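Local coordinates for protein dihydroorotase (Agrobacterium tumefaciens, PDB 2OGJ) that hydrolyses the acetyl ester of (R)-mandelate in vitro, using the binuclear zinc centre of an amidohydrolase-type barrel, at residues His295-Pro300 / Ser390-Arg395; Thr307-Leu312 / Lys372-Pro377; Leu133-Ile138 / Lys153-Asp158. One frame throughout, in Å; residues are numbered along the deposited sequence.

Contact 1. Residues His295-Pro300 / Ser390-Arg395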
ATOM      1  N   HIS A 295     -15.487   7.660  25.390  1.00 46.14           N
ATOM      2  CA  HIS A 295     -15.918   8.856  24.686  1.00 49.15           C
ATOM      3  C   HIS A 295     -17.410   8.982  24.484  1.00 49.43           C
ATOM      4  O   HIS A 295     -17.875   9.968  23.914  1.00 51.16           O
ATOM      5  CB  HIS A 295     -15.207   8.967  23.337  1.00 52.46           C
ATOM      6  CG  HIS A 295     -13.783   9.423  23.446  1.00 55.35           C
ATOM      7  ND1 HIS A 295     -13.379  10.377  24.357  1.00 55.93           N
ATOM      8  CD2 HIS A 295     -12.675   9.070  22.752  1.00 55.89           C
ATOM      9  CE1 HIS A 295     -12.083  10.590  24.220  1.00 57.31           C
ATOM     10  NE2 HIS A 295     -11.632   9.809  23.251  1.00 57.27           N
ATOM     11  N   SER A 296     -18.167   7.987  24.929  1.00 48.36           N
ATOM     12  CA  SER A 296     -19.610   8.054  24.793  1.00 47.57           C
ATOM     13  C   SER A 296     -20.289   8.058  26.157  1.00 46.79           C
ATOM     14  O   SER A 296     -21.435   8.474  26.273  1.00 45.41           O
ATOM     15  CB  SER A 296     -20.131   6.884  23.957  1.00 47.54           C
ATOM     16  OG  SER A 296     -19.864   5.645  24.583  1.00 49.98           O
HETATM   17  N   MSE A 297     -19.572   7.620  27.192  1.00 47.81           N
HETATM   18  CA  MSE A 297     -20.152   7.550  28.533  1.00 48.55           C
HETATM   19  C   MSE A 297     -20.530   8.888  29.137  1.00 49.45           C
HETATM   20  O   MSE A 297     -21.663   9.058  29.580  1.00 50.51           O
HETATM   21  CB  MSE A 297     -19.238   6.801  29.526  1.00 50.35           C
HETATM   22  CG  MSE A 297     -19.853   6.712  30.939  1.00 49.09           C
HETATM   23 SE   MSE A 297     -18.974   5.689  32.093  1.00 59.18          SE
HETATM   24  CE  MSE A 297     -17.509   6.640  32.198  1.00 41.92           C
ATOM     25  N   ASN A 298     -19.622   9.851  29.149  1.00 50.79           N
ATOM     26  CA  ASN A 298     -19.984  11.108  29.772  1.00 54.27           C
ATOM     27  C   ASN A 298     -21.063  11.882  29.033  1.00 55.73           C
ATOM     28  O   ASN A 298     -22.034  12.328  29.644  1.00 55.91           O
ATOM     29  CB  ASN A 298     -18.767  12.013  29.999  1.00 55.46           C
ATOM     30  CG  ASN A 298     -19.111  13.246  30.851  1.00 58.37           C
ATOM     31  OD1 ASN A 298     -19.293  13.141  32.062  1.00 60.68           O
ATOM     32  ND2 ASN A 298     -19.220  14.410  30.211  1.00 58.20           N
ATOM     33  N   PHE A 299     -20.926  12.039  27.725  1.00 57.03           N
ATOM     34  CA  PHE A 299     -21.935  12.807  27.047  1.00 58.83           C
ATOM     35  C   PHE A 299     -23.089  12.091  26.373  1.00 60.68           C
ATOM     36  O   PHE A 299     -24.163  11.970  26.961  1.00 65.54           O
ATOM     37  CB  PHE A 299     -21.333  13.790  26.041  1.00 57.67           C
ATOM     38  CG  PHE A 299     -22.369  14.432  25.154  1.00 55.44           C
ATOM     39  CD1 PHE A 299     -23.479  15.057  25.705  1.00 54.92           C
ATOM     40  CD2 PHE A 299     -22.266  14.364  23.771  1.00 54.09           C
ATOM     41  CE1 PHE A 299     -24.465  15.599  24.895  1.00 54.41           C
ATOM     42  CE2 PHE A 299     -23.251  14.906  22.957  1.00 52.83           C
ATOM     43  CZ  PHE A 299     -24.351  15.522  23.522  1.00 53.42           C
ATOM     44  N   PRO A 300     -22.895  11.587  25.148  1.00 58.31           N
ATOM     45  CA  PRO A 300     -24.056  10.928  24.528  1.00 56.55           C
ATOM     46  C   PRO A 300     -24.791   9.937  25.447  1.00 55.03           C
ATOM     47  O   PRO A 300     -25.819  10.241  26.047  1.00 51.50           O
ATOM     48  CB  PRO A 300     -23.455  10.238  23.295  1.00 56.06           C
ATOM     49  CG  PRO A 300     -22.067  10.855  23.148  1.00 56.96           C
ATOM     50  CD  PRO A 300     -21.637  11.113  24.553  1.00 54.90           C
ATOM     51  N   SER A 390     -27.439   2.965  40.649  1.00 44.60           N
ATOM     52  CA  SER A 390     -27.882   4.330  40.387  1.00 45.49           C
ATOM     53  C   SER A 390     -27.458   4.781  38.985  1.00 46.25           C
ATOM     54  O   SER A 390     -26.441   4.317  38.446  1.00 45.50           O
ATOM     55  CB  SER A 390     -27.292   5.270  41.440  1.00 45.63           C
ATOM     56  OG  SER A 390     -27.391   6.625  41.042  1.00 51.53           O
ATOM     57  N   ARG A 391     -28.248   5.669  38.386  1.00 46.47           N
ATOM     58  CA  ARG A 391     -27.939   6.185  37.060  1.00 45.88           C
ATOM     59  C   ARG A 391     -26.668   7.008  37.135  1.00 44.82           C
ATOM     60  O   ARG A 391     -26.337   7.534  38.196  1.00 44.06           O
ATOM     61  CB  ARG A 391     -29.088   7.042  36.522  1.00 48.02           C
ATOM     62  CG  ARG A 391     -30.210   6.217  35.922  1.00 53.42           C
ATOM     63  CD  ARG A 391     -31.375   7.063  35.427  1.00 57.22           C
ATOM     64  NE  ARG A 391     -30.922   8.167  34.591  1.00 63.13           N
ATOM     65  CZ  ARG A 391     -30.819   9.427  35.009  1.00 65.03           C
ATOM     66  NH1 ARG A 391     -31.148   9.743  36.259  1.00 64.41           N
ATOM     67  NH2 ARG A 391     -30.379  10.371  34.181  1.00 65.73           N
ATOM     68  N   TYR A 392     -25.967   7.084  36.000  1.00 45.18           N
ATOM     69  CA  TYR A 392     -24.717   7.820  35.840  1.00 44.48           C
ATOM     70  C   TYR A 392     -24.983   9.314  35.863  1.00 44.31           C
ATOM     71  O   TYR A 392     -25.893   9.818  35.201  1.00 42.77           O
ATOM     72  CB  TYR A 392     -24.046   7.435  34.509  1.00 44.33           C
ATOM     73  CG  TYR A 392     -22.886   8.330  34.108  1.00 46.21           C
ATOM     74  CD1 TYR A 392     -21.608   8.132  34.635  1.00 46.15           C
ATOM     75  CD2 TYR A 392     -23.079   9.415  33.232  1.00 46.51           C
ATOM     76  CE1 TYR A 392     -20.551   8.993  34.311  1.00 46.96           C
ATOM     77  CE2 TYR A 392     -22.029  10.286  32.900  1.00 45.16           C
ATOM     78  CZ  TYR A 392     -20.771  10.072  33.446  1.00 47.51           C
ATOM     79  OH  TYR A 392     -19.751  10.962  33.179  1.00 46.83           O
ATOM     80  N   ILE A 393     -24.189  10.026  36.640  1.00 45.77           N
ATOM     81  CA  ILE A 393     -24.350  11.456  36.724  1.00 49.50           C
ATOM     82  C   ILE A 393     -23.198  12.061  35.943  1.00 52.48           C
ATOM     83  O   ILE A 393     -22.027  11.893  36.308  1.00 52.16           O
ATOM     84  CB  ILE A 393     -24.329  11.945  38.201  1.00 49.16           C
ATOM     85  CG1 ILE A 393     -25.376  11.174  39.016  1.00 46.17           C
ATOM     86  CG2 ILE A 393     -24.620  13.452  38.258  1.00 46.94           C
ATOM     87  CD1 ILE A 393     -26.766  11.299  38.453  1.00 44.08           C
ATOM     88  N   PRO A 394     -23.517  12.759  34.842  1.00 55.61           N
ATOM     89  CA  PRO A 394     -22.496  13.384  34.002  1.00 58.61           C
ATOM     90  C   PRO A 394     -21.639  14.399  34.730  1.00 61.23           C
ATOM     91  O   PRO A 394     -22.111  15.467  35.111  1.00 61.05           O
ATOM     92  CB  PRO A 394     -23.308  13.992  32.854  1.00 57.19           C
ATOM     93  CG  PRO A 394     -24.639  14.252  33.472  1.00 57.10           C
ATOM     94  CD  PRO A 394     -24.868  13.030  34.321  1.00 56.58           C
ATOM     95  N   ARG A 395     -20.380  14.032  34.952  1.00 65.99           N
ATOM     96  CA  ARG A 395     -19.418  14.910  35.605  1.00 70.06           C
ATOM     97  C   ARG A 395     -18.885  15.848  34.545  1.00 72.82           C
ATOM     98  O   ARG A 395     -17.682  15.877  34.271  1.00 74.30           O
ATOM     99  CB  ARG A 395     -18.265  14.107  36.200  1.00 71.43           C
ATOM    100  CG  ARG A 395     -18.658  13.337  37.429  1.00 73.89           C
ATOM    101  CD  ARG A 395     -17.569  12.404  37.901  1.00 74.31           C
ATOM    102  NE  ARG A 395     -18.107  11.445  38.862  1.00 75.99           N
ATOM    103  CZ  ARG A 395     -19.214  10.733  38.650  1.00 77.99           C
ATOM    104  NH1 ARG A 395     -19.892  10.881  37.514  1.00 77.05           N
ATOM    105  NH2 ARG A 395     -19.648   9.871  39.567  1.00 78.43           N
TER

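Contact 2. Residues Thr307-Leu312 / Lys372-Pro377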
ATOM      1  N   THR A 307     -30.497   4.642  27.999  1.00 43.56           N
ATOM      2  CA  THR A 307     -30.677   4.123  26.652  1.00 43.63           C
ATOM      3  C   THR A 307     -32.021   3.410  26.579  1.00 44.44           C
ATOM      4  O   THR A 307     -32.719   3.491  25.553  1.00 44.63           O
ATOM      5  CB  THR A 307     -29.505   3.146  26.279  1.00 44.37           C
ATOM      6  OG1 THR A 307     -28.267   3.867  26.283  1.00 44.96           O
ATOM      7  CG2 THR A 307     -29.704   2.509  24.896  1.00 39.66           C
HETATM    8  N   MSE A 308     -32.388   2.710  27.658  1.00 44.13           N
HETATM    9  CA  MSE A 308     -33.674   2.008  27.700  1.00 42.77           C
HETATM   10  C   MSE A 308     -34.788   3.063  27.697  1.00 43.64           C
HETATM   11  O   MSE A 308     -35.841   2.853  27.116  1.00 41.38           O
HETATM   12  CB  MSE A 308     -33.781   1.146  28.960  1.00 44.11           C
HETATM   13  CG  MSE A 308     -32.750   0.023  29.069  1.00 45.39           C
HETATM   14 SE   MSE A 308     -32.578  -0.712  30.735  1.00 45.34          SE
HETATM   15  CE  MSE A 308     -34.050  -1.576  30.856  1.00 41.28           C
ATOM     16  N   SER A 309     -34.525   4.206  28.326  1.00 44.58           N
ATOM     17  CA  SER A 309     -35.486   5.304  28.407  1.00 47.21           C
ATOM     18  C   SER A 309     -35.738   6.003  27.069  1.00 48.74           C
ATOM     19  O   SER A 309     -36.841   6.504  26.840  1.00 50.44           O
ATOM     20  CB  SER A 309     -35.031   6.343  29.439  1.00 46.83           C
ATOM     21  OG  SER A 309     -34.903   5.766  30.726  1.00 46.18           O
ATOM     22  N   LYS A 310     -34.724   6.052  26.202  1.00 48.98           N
ATOM     23  CA  LYS A 310     -34.858   6.687  24.884  1.00 47.97           C
ATOM     24  C   LYS A 310     -35.722   5.821  23.965  1.00 48.24           C
ATOM     25  O   LYS A 310     -36.534   6.338  23.188  1.00 48.02           O
ATOM     26  CB  LYS A 310     -33.482   6.912  24.241  1.00 45.74           C
ATOM     27  CG  LYS A 310     -32.589   7.898  24.998  1.00 44.84           C
ATOM     28  CD  LYS A 310     -31.258   8.088  24.292  1.00 42.86           C
ATOM     29  CE  LYS A 310     -30.379   9.072  25.030  1.00 42.41           C
ATOM     30  NZ  LYS A 310     -28.978   9.037  24.521  1.00 39.86           N
ATOM     31  N   LEU A 311     -35.550   4.503  24.060  1.00 47.87           N
ATOM     32  CA  LEU A 311     -36.331   3.586  23.245  1.00 46.59           C
ATOM     33  C   LEU A 311     -37.773   3.609  23.714  1.00 45.80           C
ATOM     34  O   LEU A 311     -38.697   3.593  22.910  1.00 44.17           O
ATOM     35  CB  LEU A 311     -35.769   2.167  23.333  1.00 47.04           C
ATOM     36  CG  LEU A 311     -34.718   1.757  22.296  1.00 47.09           C
ATOM     37  CD1 LEU A 311     -35.268   2.027  20.898  1.00 45.86           C
ATOM     38  CD2 LEU A 311     -33.406   2.509  22.530  1.00 45.24           C
ATOM     39  N   LEU A 312     -37.961   3.652  25.025  1.00 46.34           N
ATOM     40  CA  LEU A 312     -39.301   3.705  25.598  1.00 47.13           C
ATOM     41  C   LEU A 312     -39.993   4.992  25.170  1.00 47.82           C
ATOM     42  O   LEU A 312     -41.207   5.024  25.032  1.00 48.77           O
ATOM     43  CB  LEU A 312     -39.244   3.676  27.131  1.00 46.72           C
ATOM     44  CG  LEU A 312     -40.597   3.524  27.824  1.00 45.48           C
ATOM     45  CD1 LEU A 312     -41.045   2.082  27.686  1.00 46.48           C
ATOM     46  CD2 LEU A 312     -40.484   3.879  29.288  1.00 45.07           C
ATOM     47  N   LYS A 372     -40.020  11.432  29.515  1.00 61.94           N
ATOM     48  CA  LYS A 372     -41.061  11.614  30.521  1.00 62.79           C
ATOM     49  C   LYS A 372     -41.109  10.470  31.541  1.00 62.80           C
ATOM     50  O   LYS A 372     -41.778  10.571  32.571  1.00 64.73           O
ATOM     51  CB  LYS A 372     -42.425  11.746  29.830  1.00 63.45           C
ATOM     52  CG  LYS A 372     -42.543  12.921  28.854  1.00 62.79           C
ATOM     53  CD  LYS A 372     -42.276  14.238  29.557  1.00 63.39           C
ATOM     54  CE  LYS A 372     -42.630  15.421  28.680  1.00 64.38           C
ATOM     55  NZ  LYS A 372     -42.305  16.711  29.365  1.00 63.66           N
ATOM     56  N   ARG A 373     -40.407   9.383  31.241  1.00 61.04           N
ATOM     57  CA  ARG A 373     -40.342   8.226  32.126  1.00 58.76           C
ATOM     58  C   ARG A 373     -38.909   7.718  32.122  1.00 56.51           C
ATOM     59  O   ARG A 373     -38.266   7.664  31.080  1.00 55.65           O
ATOM     60  CB  ARG A 373     -41.301   7.141  31.656  1.00 58.92           C
ATOM     61  CG  ARG A 373     -42.748   7.551  31.797  1.00 60.33           C
ATOM     62  CD  ARG A 373     -43.633   6.764  30.863  1.00 62.33           C
ATOM     63  NE  ARG A 373     -43.973   5.438  31.362  1.00 64.17           N
ATOM     64  CZ  ARG A 373     -44.516   4.483  30.610  1.00 65.69           C
ATOM     65  NH1 ARG A 373     -44.773   4.709  29.325  1.00 66.49           N
ATOM     66  NH2 ARG A 373     -44.817   3.306  31.141  1.00 67.40           N
ATOM     67  N   LEU A 374     -38.409   7.350  33.294  1.00 54.46           N
ATOM     68  CA  LEU A 374     -37.039   6.892  33.398  1.00 51.83           C
ATOM     69  C   LEU A 374     -36.776   5.588  34.118  1.00 51.39           C
ATOM     70  O   LEU A 374     -37.189   5.390  35.264  1.00 50.93           O
ATOM     71  CB  LEU A 374     -36.196   7.969  34.067  1.00 50.28           C
ATOM     72  CG  LEU A 374     -36.022   9.250  33.271  1.00 50.37           C
ATOM     73  CD1 LEU A 374     -35.319  10.267  34.146  1.00 50.25           C
ATOM     74  CD2 LEU A 374     -35.239   8.967  31.994  1.00 48.34           C
ATOM     75  N   PHE A 375     -36.080   4.690  33.436  1.00 50.50           N
ATOM     76  CA  PHE A 375     -35.707   3.458  34.078  1.00 49.52           C
ATOM     77  C   PHE A 375     -34.651   3.932  35.059  1.00 49.50           C
ATOM     78  O   PHE A 375     -33.743   4.688  34.697  1.00 47.66           O
ATOM     79  CB  PHE A 375     -35.119   2.456  33.089  1.00 48.46           C
ATOM     80  CG  PHE A 375     -36.144   1.805  32.219  1.00 48.13           C
ATOM     81  CD1 PHE A 375     -36.592   2.436  31.060  1.00 47.54           C
ATOM     82  CD2 PHE A 375     -36.686   0.570  32.572  1.00 47.67           C
ATOM     83  CE1 PHE A 375     -37.570   1.850  30.264  1.00 48.75           C
ATOM     84  CE2 PHE A 375     -37.664  -0.029  31.785  1.00 47.94           C
ATOM     85  CZ  PHE A 375     -38.108   0.612  30.626  1.00 49.90           C
ATOM     86  N   GLU A 376     -34.805   3.527  36.313  1.00 50.66           N
ATOM     87  CA  GLU A 376     -33.862   3.923  37.343  1.00 51.11           C
ATOM     88  C   GLU A 376     -33.467   2.721  38.208  1.00 49.43           C
ATOM     89  O   GLU A 376     -34.223   2.287  39.076  1.00 48.90           O
ATOM     90  CB  GLU A 376     -34.474   5.037  38.195  1.00 51.12           C
ATOM     91  CG  GLU A 376     -33.442   6.010  38.716  1.00 56.92           C
ATOM     92  CD  GLU A 376     -33.588   7.407  38.122  1.00 59.89           C
ATOM     93  OE1 GLU A 376     -34.222   7.540  37.052  1.00 61.93           O
ATOM     94  OE2 GLU A 376     -33.060   8.377  38.718  1.00 60.87           O
ATOM     95  N   PRO A 377     -32.273   2.154  37.954  1.00 48.86           N
ATOM     96  CA  PRO A 377     -31.806   0.999  38.724  1.00 46.99           C
ATOM     97  C   PRO A 377     -31.577   1.324  40.192  1.00 45.46           C
ATOM     98  O   PRO A 377     -31.089   2.397  40.528  1.00 45.41           O
ATOM     99  CB  PRO A 377     -30.527   0.584  37.993  1.00 46.92           C
ATOM    100  CG  PRO A 377     -30.051   1.828  37.362  1.00 47.05           C
ATOM    101  CD  PRO A 377     -31.321   2.479  36.876  1.00 47.74           C
TER

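Contact 3. Residues Leu133-Ile138 / Lys153-Asp158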
ATOM      1  N   LEU A 133     -14.711 -11.526  20.106  1.00 37.43           N
ATOM      2  CA  LEU A 133     -13.318 -11.387  19.719  1.00 38.13           C
ATOM      3  C   LEU A 133     -13.271 -10.602  18.410  1.00 39.51           C
ATOM      4  O   LEU A 133     -13.992 -10.895  17.458  1.00 39.80           O
ATOM      5  CB  LEU A 133     -12.670 -12.755  19.529  1.00 38.57           C
ATOM      6  CG  LEU A 133     -11.139 -12.788  19.392  1.00 39.73           C
ATOM      7  CD1 LEU A 133     -10.510 -12.257  20.665  1.00 36.19           C
ATOM      8  CD2 LEU A 133     -10.667 -14.231  19.097  1.00 38.08           C
ATOM      9  N   ASN A 134     -12.424  -9.585  18.370  1.00 40.08           N
ATOM     10  CA  ASN A 134     -12.288  -8.778  17.173  1.00 39.69           C
ATOM     11  C   ASN A 134     -11.595  -9.607  16.095  1.00 39.80           C
ATOM     12  O   ASN A 134     -10.702 -10.393  16.394  1.00 38.46           O
ATOM     13  CB  ASN A 134     -11.477  -7.519  17.470  1.00 38.84           C
ATOM     14  CG  ASN A 134     -11.686  -6.441  16.436  1.00 37.70           C
ATOM     15  OD1 ASN A 134     -11.569  -6.676  15.239  1.00 41.49           O
ATOM     16  ND2 ASN A 134     -11.997  -5.245  16.896  1.00 38.48           N
ATOM     17  N   LEU A 135     -12.036  -9.433  14.848  1.00 41.25           N
ATOM     18  CA  LEU A 135     -11.482 -10.144  13.698  1.00 41.00           C
ATOM     19  C   LEU A 135     -10.036  -9.681  13.553  1.00 41.16           C
ATOM     20  O   LEU A 135      -9.159 -10.454  13.153  1.00 42.40           O
ATOM     21  CB  LEU A 135     -12.274  -9.796  12.433  1.00 39.88           C
ATOM     22  CG  LEU A 135     -12.328 -10.769  11.258  1.00 39.07           C
ATOM     23  CD1 LEU A 135     -12.340  -9.984   9.981  1.00 36.86           C
ATOM     24  CD2 LEU A 135     -11.149 -11.683  11.266  1.00 39.20           C
ATOM     25  N   GLY A 136      -9.808  -8.414  13.883  1.00 40.22           N
ATOM     26  CA  GLY A 136      -8.474  -7.843  13.819  1.00 42.73           C
ATOM     27  C   GLY A 136      -7.656  -8.252  15.039  1.00 43.74           C
ATOM     28  O   GLY A 136      -8.193  -8.367  16.131  1.00 45.76           O
ATOM     29  N   SER A 137      -6.358  -8.471  14.861  1.00 43.77           N
ATOM     30  CA  SER A 137      -5.487  -8.906  15.945  1.00 41.66           C
ATOM     31  C   SER A 137      -5.259  -7.900  17.081  1.00 40.00           C
ATOM     32  O   SER A 137      -5.370  -8.242  18.257  1.00 38.87           O
ATOM     33  CB  SER A 137      -4.131  -9.327  15.368  1.00 41.07           C
ATOM     34  OG  SER A 137      -4.243 -10.507  14.604  1.00 43.83           O
ATOM     35  N   ILE A 138      -4.930  -6.667  16.729  1.00 39.16           N
ATOM     36  CA  ILE A 138      -4.652  -5.653  17.737  1.00 39.34           C
ATOM     37  C   ILE A 138      -5.872  -5.048  18.455  1.00 39.65           C
ATOM     38  O   ILE A 138      -5.729  -4.138  19.266  1.00 39.78           O
ATOM     39  CB  ILE A 138      -3.794  -4.492  17.147  1.00 39.21           C
ATOM     40  CG1 ILE A 138      -4.635  -3.616  16.219  1.00 35.99           C
ATOM     41  CG2 ILE A 138      -2.592  -5.064  16.394  1.00 39.71           C
ATOM     42  CD1 ILE A 138      -3.913  -2.322  15.781  1.00 32.76           C
ATOM     43  N   LYS A 153      -3.025  -8.762   6.950  1.00 52.49           N
ATOM     44  CA  LYS A 153      -1.978  -9.100   7.902  1.00 55.45           C
ATOM     45  C   LYS A 153      -2.580  -8.902   9.305  1.00 55.26           C
ATOM     46  O   LYS A 153      -2.093  -9.453  10.293  1.00 55.68           O
ATOM     47  CB  LYS A 153      -0.722  -8.234   7.697  1.00 57.50           C
ATOM     48  CG  LYS A 153      -0.133  -8.321   6.279  1.00 60.87           C
ATOM     49  CD  LYS A 153       1.392  -8.042   6.207  1.00 63.57           C
ATOM     50  CE  LYS A 153       1.830  -6.656   6.732  1.00 65.98           C
ATOM     51  NZ  LYS A 153       1.308  -5.516   5.919  1.00 65.37           N
ATOM     52  N   ASP A 154      -3.661  -8.130   9.373  1.00 54.72           N
ATOM     53  CA  ASP A 154      -4.349  -7.870  10.630  1.00 54.14           C
ATOM     54  C   ASP A 154      -5.219  -9.056  11.051  1.00 53.98           C
ATOM     55  O   ASP A 154      -5.648  -9.125  12.198  1.00 54.12           O
ATOM     56  CB  ASP A 154      -5.242  -6.635  10.512  1.00 55.65           C
ATOM     57  CG  ASP A 154      -4.460  -5.355  10.374  1.00 57.76           C
ATOM     58  OD1 ASP A 154      -3.738  -5.000  11.330  1.00 61.55           O
ATOM     59  OD2 ASP A 154      -4.570  -4.698   9.314  1.00 60.12           O
ATOM     60  N   ILE A 155      -5.484  -9.984  10.131  1.00 53.06           N
ATOM     61  CA  ILE A 155      -6.325 -11.149  10.441  1.00 51.79           C
ATOM     62  C   ILE A 155      -5.513 -12.441  10.513  1.00 52.21           C
ATOM     63  O   ILE A 155      -4.874 -12.815   9.546  1.00 54.01           O
ATOM     64  CB  ILE A 155      -7.422 -11.335   9.373  1.00 50.18           C
ATOM     65  CG1 ILE A 155      -8.278 -10.081   9.295  1.00 49.49           C
ATOM     66  CG2 ILE A 155      -8.277 -12.547   9.697  1.00 47.57           C
ATOM     67  CD1 ILE A 155      -9.303 -10.124   8.189  1.00 49.57           C
ATOM     68  N   ASP A 156      -5.548 -13.126  11.655  1.00 53.26           N
ATOM     69  CA  ASP A 156      -4.808 -14.372  11.822  1.00 53.24           C
ATOM     70  C   ASP A 156      -5.774 -15.479  12.208  1.00 53.87           C
ATOM     71  O   ASP A 156      -6.009 -15.733  13.391  1.00 54.91           O
ATOM     72  CB  ASP A 156      -3.755 -14.209  12.905  1.00 53.40           C
ATOM     73  CG  ASP A 156      -2.688 -15.289  12.850  1.00 53.65           C
ATOM     74  OD1 ASP A 156      -3.054 -16.494  12.771  1.00 51.68           O
ATOM     75  OD2 ASP A 156      -1.484 -14.913  12.894  1.00 52.39           O
ATOM     76  N   LEU A 157      -6.319 -16.139  11.191  1.00 54.82           N
ATOM     77  CA  LEU A 157      -7.297 -17.211  11.361  1.00 54.75           C
ATOM     78  C   LEU A 157      -6.869 -18.310  12.318  1.00 55.10           C
ATOM     79  O   LEU A 157      -7.635 -18.707  13.195  1.00 54.15           O
ATOM     80  CB  LEU A 157      -7.641 -17.808   9.988  1.00 54.08           C
ATOM     81  CG  LEU A 157      -8.720 -18.881   9.851  1.00 51.36           C
ATOM     82  CD1 LEU A 157      -9.193 -18.904   8.416  1.00 51.38           C
ATOM     83  CD2 LEU A 157      -8.179 -20.230  10.272  1.00 52.74           C
ATOM     84  N   ASP A 158      -5.646 -18.801  12.156  1.00 56.48           N
ATOM     85  CA  ASP A 158      -5.148 -19.863  13.024  1.00 56.87           C
ATOM     86  C   ASP A 158      -5.084 -19.405  14.483  1.00 55.25           C
ATOM     87  O   ASP A 158      -5.520 -20.123  15.387  1.00 55.09           O
ATOM     88  CB  ASP A 158      -3.774 -20.342  12.539  1.00 60.08           C
ATOM     89  CG  ASP A 158      -3.868 -21.331  11.364  1.00 63.13           C
ATOM     90  OD1 ASP A 158      -2.983 -21.273  10.476  1.00 63.68           O
ATOM     91  OD2 ASP A 158      -4.806 -22.174  11.334  1.00 62.53           O
TER
HETATM   92  O   HOH W   1      -6.977 -11.835  13.886  1.00 40.24           O
HETATM   93  O   HOH W   2      -2.129 -10.950  12.394  1.00 51.22           O

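Contact 1. Residues His295-Pro300 / Ser390-Arg395
Tyr392 meets Met297 with one face of its ring and Asn298 with its hydroxyl. The polar part is one hydrogen bond. Tyr392 OH donates to Asn298 OD1 at 2.5 Å. OD1 lies in the plane of the ring at its edge. The amide of Asn298 stands almost perpendicular to that ring, 89° between the planes. CG of Asn298 is anti to the backbone N (chi1 -171°), which swings the amide across to the phenol. The apolar part belongs to Met297, present as selenomethionine. Its CG makes a CH-pi contact over the Tyr392 face, 4.3 Å from the ring centroid. The chain bends at chi3, and SE sits obliquely to the ring, 4.8 Å from the same centroid, as a Met-aromatic contact. Pro394 adds looser packing, with its CB 3.8 Å from Asn298 O. The contact joins the loop that follows zinc ligand Asp291 to the C-terminal tail. Residues 295-300 lie between helices 272-280 and 304-313. Residues 390-395 follow strand 385-388. Tyr392 N also bonds to Asp303 OD1, just before helix 304-313, and the Arg391 side chain rests on that helix at Ala305 and Thr306.

Contact 2. Residues Thr307-Leu312 / Lys372-Pro377
Ser309 and Leu374 are the closest CA pair, 5.5 Å apart, where helix 307-312 runs roughly antiparallel to strand 374-377, with the segment axes 7.2 Å apart at 157°. The side chains gather round Phe375, which points at the helix. Met308, present as selenomethionine, comes over one face of the ring. Its CB makes the CH-pi contact, 4.2 Å from the Phe375 ring centroid. Its chain bends at chi3, so that CE also reaches the ring, while SE stays oblique in a Met-aromatic contact. Leu312 approaches from another direction. Its CB lies at the ring edge, in plane, and its CD2 touches Phe375 CE1 obliquely at 3.7 Å. The same CD2 lies over the centre of the Arg373 guanidinium, 4.2 Å above its plane, so one methyl packs against both an aromatic ring and a charged group. The polar link is Ser309. OG accepts a hydrogen bond from Phe375 N at 3.1 Å, with an N-H...O angle of 162°. OG lies beside its own backbone N (chi1 -60°) and also bonds Ala305 O, one turn back in the helix. Two bonds therefore hold the hydroxyl between helix and strand. Leu374 CD2 packs against this OG as well. Helix 304-313 thus packs on one side of strand 368-382 through Met308, Ser309 and Leu312. The backbone of Lys372, Leu374 and Glu376 pairs with strand 348-362, which places 368-382 in the mixed sheet. Val321 of helix 318-323 touches both Met308 and Phe375, and Trp73 of strand 68-75 touches Met308.

Contact 3. Residues Leu133-Ile138 / Lys153-Asp158
Leu135 and Ile155 meet branch to branch, their side chains crossing at a slant. Leu135 CD2 packs on Ile155 CG2 at 3.4 Å, and its CD1 reaches Ile155 CD1 at 3.5 Å. With CG anti to the backbone N (chi1 -154°), Leu135 spreads both methyls along the isoleucine. Ile197 of helix 189-201 touches Leu135, and Leu193 of that helix touches Ile155. Ser137 points toward the other segment, beside the backbone bond from Ser137 N to Asp154 O, which measures 2.8 Å. Gly136 CA approaches the same Asp154 O in a CA-H...O contact. Within 133-138, Asn134 OD1 accepts a hydrogen bond from Gly136 N at 2.8 Å, an Asx turn. Two waters fill in the polar side. One gives its hydrogens to Leu135 O and Ser137 OG and accepts from Asp156 N. The other bridges Ser137 OG and Lys153 O. Ser137 OG further bonds Glu111 OE2. Asp156 is the N-cap of helix 157-165 and forms a salt bridge with Arg159. The chemistry is therefore divided: an apolar patch faces helix 189-201, while one direct backbone bond and a water-bridged serine tie the loop after strand 128-132 to the residues leading into helix 157-165.

How the contacts relate
Along the chain contact 3 comes first and closes before the other two open. Contact 2 then falls within the sequence span of contact 1. These two are neighbours, with centres 14 Å apart. They meet where Arg391 packs along Phe375 O and Pro377 and forms a long, weak ion pair with Glu376. Contact 2 packs helix 304-313, also touched by Arg391, on strand 368-382. Contact 1 brings the end of the modelled chain back to the loop after Asp291. Contact 3 lies on the opposite side of the chain's centre from contact 2, about 37 Å away between centres. It folds the connection from strand 128-132 to helix 157-165 back on itself and borders a second subunit.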